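Local coordinates for protein tyrosinase (Burkholderia thailandensis, PDB 5ZRD) that uses a pair of copper ions to oxidise monophenols to catechol derivatives and probably on to quinones, as a tyrosinase, at residues 165-173 / 184-192. Sequence-based numbering, arbitrary orientation.
Sequences DGNIYEKPK and GLVGTPEAL
Gly187 packs backbone to backbone against the type I turn from Asn167 to Glu170. Its CA lies 3.2 Å from Asn167 O, a CA-H...O contact, and 3.4 Å from Glu170 O. Gly187 has no side chain, and its CA sits directly against the two carbonyl oxygens. Beside it, Ile168 and Thr188 lie alongside each other and point the same way, their CG2 methyls 3.8 Å apart. Ile168 CG2 gets there by standing anti to its own carbonyl carbon, and it also meets Ala191 CB. Leu185 CD1 fills the next place, 3.6 Å from Ile168 O. Thr188 is the N-cap of helix 189-200, and its OG1 accepts from Ala191 N. Water 1 bridges the two segments, donating to Ile168 O and Glu170 O and accepting from Val186 N. Water 2 links Glu170 OE2 to Gly187 O, while Glu170 OE1 accepts from Asp160 N. The bent Lys171 chain crosses Val186 CG2 and brings NZ to Gly184 O at 2.8 Å, from above the carbonyl plane. NZ also forms a salt bridge with Asp303. The exposed side is looser: Pro172 CD touches Val186 CG2 at 3.9 Å. Strand 165-167 pairs antiparallel with a strand of the second subunit, extending the sheet across the interface. The whole is a type I beta turn packed against the N-capped start of helix 189-200, in the common central domain of tyrosinase, away from the copper site.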
loop_
_atom_site.group_PDB
_atom_site.type_symbol
_atom_site.label_atom_id
_atom_site.label_comp_id
_atom_site.label_asym_id
_atom_site.label_seq_id
_atom_site.Cartn_x
_atom_site.Cartn_y
_atom_site.Cartn_z
ATOM N N ASP A 165 -5.974 18.863 -6.182
ATOM C CA ASP A 165 -7.045 17.939 -6.492
ATOM C C ASP A 165 -8.420 18.515 -6.232
ATOM O O ASP A 165 -8.615 19.191 -5.250
ATOM C CB ASP A 165 -6.851 16.654 -5.694
ATOM C CG ASP A 165 -7.760 15.497 -6.180
ATOM O OD1 ASP A 165 -7.712 15.119 -7.362
ATOM O OD2 ASP A 165 -8.533 14.977 -5.368
ATOM N N GLY A 166 -9.366 18.246 -7.143
ATOM C CA GLY A 166 -10.805 18.518 -6.930
ATOM C C GLY A 166 -11.638 17.290 -7.274
ATOM O O GLY A 166 -11.262 16.556 -8.187
ATOM N N ASN A 167 -12.748 17.007 -6.583
ATOM C CA ASN A 167 -13.525 15.845 -7.038
ATOM C C ASN A 167 -15.018 16.071 -6.762
ATOM O O ASN A 167 -15.395 17.075 -6.145
ATOM C CB ASN A 167 -12.969 14.572 -6.393
ATOM C CG ASN A 167 -13.184 14.634 -4.908
ATOM O OD1 ASN A 167 -14.269 15.000 -4.511
ATOM N ND2 ASN A 167 -12.169 14.388 -4.104
ATOM N N ILE A 168 -15.853 15.116 -7.178
ATOM C CA ILE A 168 -17.284 15.355 -7.220
ATOM C C ILE A 168 -17.864 15.226 -5.810
ATOM O O ILE A 168 -19.021 15.638 -5.577
ATOM C CB ILE A 168 -18.013 14.461 -8.246
ATOM C CG1 ILE A 168 -17.820 12.970 -7.979
ATOM C CG2 ILE A 168 -17.614 14.820 -9.678
ATOM C CD1 ILE A 168 -18.614 12.098 -8.882
ATOM N N TYR A 169 -17.070 14.735 -4.856
ATOM C CA TYR A 169 -17.488 14.844 -3.465
ATOM C C TYR A 169 -17.557 16.307 -3.023
ATOM O O TYR A 169 -18.316 16.622 -2.118
ATOM C CB TYR A 169 -16.532 14.150 -2.496
ATOM C CG TYR A 169 -16.336 12.678 -2.695
ATOM C CD1 TYR A 169 -17.264 11.908 -3.380
ATOM C CD2 TYR A 169 -15.226 12.040 -2.162
ATOM C CE1 TYR A 169 -17.073 10.544 -3.568
ATOM C CE2 TYR A 169 -15.023 10.677 -2.339
ATOM C CZ TYR A 169 -15.959 9.922 -3.033
ATOM O OH TYR A 169 -15.778 8.584 -3.243
ATOM N N GLU A 170 -16.752 17.184 -3.638
ATOM C CA GLU A 170 -16.420 18.499 -3.041
ATOM C C GLU A 170 -17.462 19.528 -3.432
ATOM O O GLU A 170 -17.992 19.490 -4.569
ATOM C CB GLU A 170 -15.010 18.928 -3.453
ATOM C CG GLU A 170 -13.957 17.975 -2.909
ATOM C CD GLU A 170 -12.547 18.484 -3.037
ATOM O OE1 GLU A 170 -11.738 18.225 -2.131
ATOM O OE2 GLU A 170 -12.285 19.107 -4.062
ATOM N N LYS A 171 -17.742 20.413 -2.468
ATOM C CA LYS A 171 -18.716 21.458 -2.630
ATOM C C LYS A 171 -18.255 22.687 -1.857
ATOM O O LYS A 171 -17.908 22.574 -0.671
ATOM C CB LYS A 171 -20.085 20.921 -2.193
ATOM C CG LYS A 171 -20.881 20.307 -3.331
ATOM C CD LYS A 171 -21.784 19.152 -3.011
ATOM C CE LYS A 171 -23.239 19.479 -3.213
ATOM N NZ LYS A 171 -23.977 18.465 -4.006
ATOM N N PRO A 172 -18.250 23.870 -2.522
ATOM C CA PRO A 172 -17.661 25.050 -1.891
ATOM C C PRO A 172 -18.493 25.636 -0.745
ATOM O O PRO A 172 -19.721 25.413 -0.665
ATOM C CB PRO A 172 -17.660 26.114 -3.000
ATOM C CG PRO A 172 -18.903 25.797 -3.804
ATOM C CD PRO A 172 -18.890 24.279 -3.801
ATOM N N LYS A 173 -17.822 26.444 0.073
ATOM C CA LYS A 173 -18.504 27.306 1.025
ATOM C C LYS A 173 -19.563 28.125 0.298
ATOM O O LYS A 173 -19.306 28.589 -0.803
ATOM C CB LYS A 173 -17.545 28.306 1.657
ATOM C CG LYS A 173 -18.182 29.249 2.667
ATOM C CD LYS A 173 -17.155 30.073 3.385
ATOM C CE LYS A 173 -17.762 31.030 4.379
ATOM N NZ LYS A 173 -16.715 31.521 5.300
ATOM N N GLY A 184 -26.871 19.902 -8.343
ATOM C CA GLY A 184 -25.823 20.555 -7.543
ATOM C C GLY A 184 -24.532 19.763 -7.449
ATOM O O GLY A 184 -23.855 19.852 -6.459
ATOM N N LEU A 185 -24.136 19.062 -8.490
ATOM C CA LEU A 185 -22.839 18.375 -8.479
ATOM C C LEU A 185 -21.817 19.317 -9.142
ATOM O O LEU A 185 -21.989 19.664 -10.297
ATOM C CB LEU A 185 -22.990 17.043 -9.217
ATOM C CG LEU A 185 -21.894 16.015 -8.982
ATOM C CD1 LEU A 185 -22.007 15.363 -7.593
ATOM C CD2 LEU A 185 -21.940 14.953 -10.077
ATOM N N VAL A 186 -20.801 19.765 -8.413
ATOM C CA VAL A 186 -20.021 20.957 -8.818
ATOM C C VAL A 186 -18.500 20.801 -8.572
ATOM O O VAL A 186 -17.745 21.771 -8.755
ATOM C CB VAL A 186 -20.567 22.206 -8.101
ATOM C CG1 VAL A 186 -21.955 22.546 -8.571
ATOM C CG2 VAL A 186 -20.561 22.102 -6.588
ATOM N N GLY A 187 -18.000 19.634 -8.172
ATOM C CA GLY A 187 -16.641 19.563 -7.656
ATOM C C GLY A 187 -15.578 19.366 -8.727
ATOM O O GLY A 187 -14.414 19.456 -8.426
ATOM N N THR A 188 -15.966 19.037 -9.952
ATOM C CA THR A 188 -15.062 19.060 -11.071
ATOM C C THR A 188 -15.563 20.070 -12.111
ATOM O O THR A 188 -16.741 20.467 -12.113
ATOM C CB THR A 188 -14.904 17.697 -11.758
ATOM O OG1 THR A 188 -16.163 17.410 -12.346
ATOM C CG2 THR A 188 -14.494 16.582 -10.823
ATOM N N PRO A 189 -14.663 20.483 -13.009
ATOM C CA PRO A 189 -15.057 21.489 -14.026
ATOM C C PRO A 189 -16.216 20.972 -14.885
ATOM O O PRO A 189 -17.151 21.689 -15.102
ATOM C CB PRO A 189 -13.791 21.724 -14.854
ATOM C CG PRO A 189 -12.675 21.462 -13.840
ATOM C CD PRO A 189 -13.198 20.309 -12.994
ATOM N N GLU A 190 -16.170 19.714 -15.287
ATOM C CA GLU A 190 -17.210 19.164 -16.147
ATOM C C GLU A 190 -18.511 19.031 -15.338
ATOM O O GLU A 190 -19.567 19.433 -15.822
ATOM C CB GLU A 190 -16.739 17.866 -16.812
ATOM C CG GLU A 190 -16.559 16.703 -15.849
ATOM C CD GLU A 190 -15.548 15.619 -16.224
ATOM O OE1 GLU A 190 -15.774 14.931 -17.268
ATOM O OE2 GLU A 190 -14.539 15.436 -15.446
ATOM N N ALA A 191 -18.455 18.565 -14.090
ATOM C CA ALA A 191 -19.705 18.427 -13.326
ATOM C C ALA A 191 -20.364 19.803 -13.201
ATOM O O ALA A 191 -21.585 19.949 -13.386
ATOM C CB ALA A 191 -19.455 17.795 -11.982
ATOM N N LEU A 192 -19.549 20.799 -12.899
ATOM C CA LEU A 192 -20.028 22.163 -12.702
ATOM C C LEU A 192 -20.618 22.708 -14.008
ATOM O O LEU A 192 -21.721 23.280 -14.014
ATOM C CB LEU A 192 -18.864 23.041 -12.233
ATOM C CG LEU A 192 -19.185 24.518 -12.029
ATOM C CD1 LEU A 192 -20.360 24.701 -11.091
ATOM C CD2 LEU A 192 -17.961 25.225 -11.476
HETATM O O HOH W 1 -19.748 18.105 -6.160
HETATM O O HOH W 2 -13.455 20.628 -6.007
#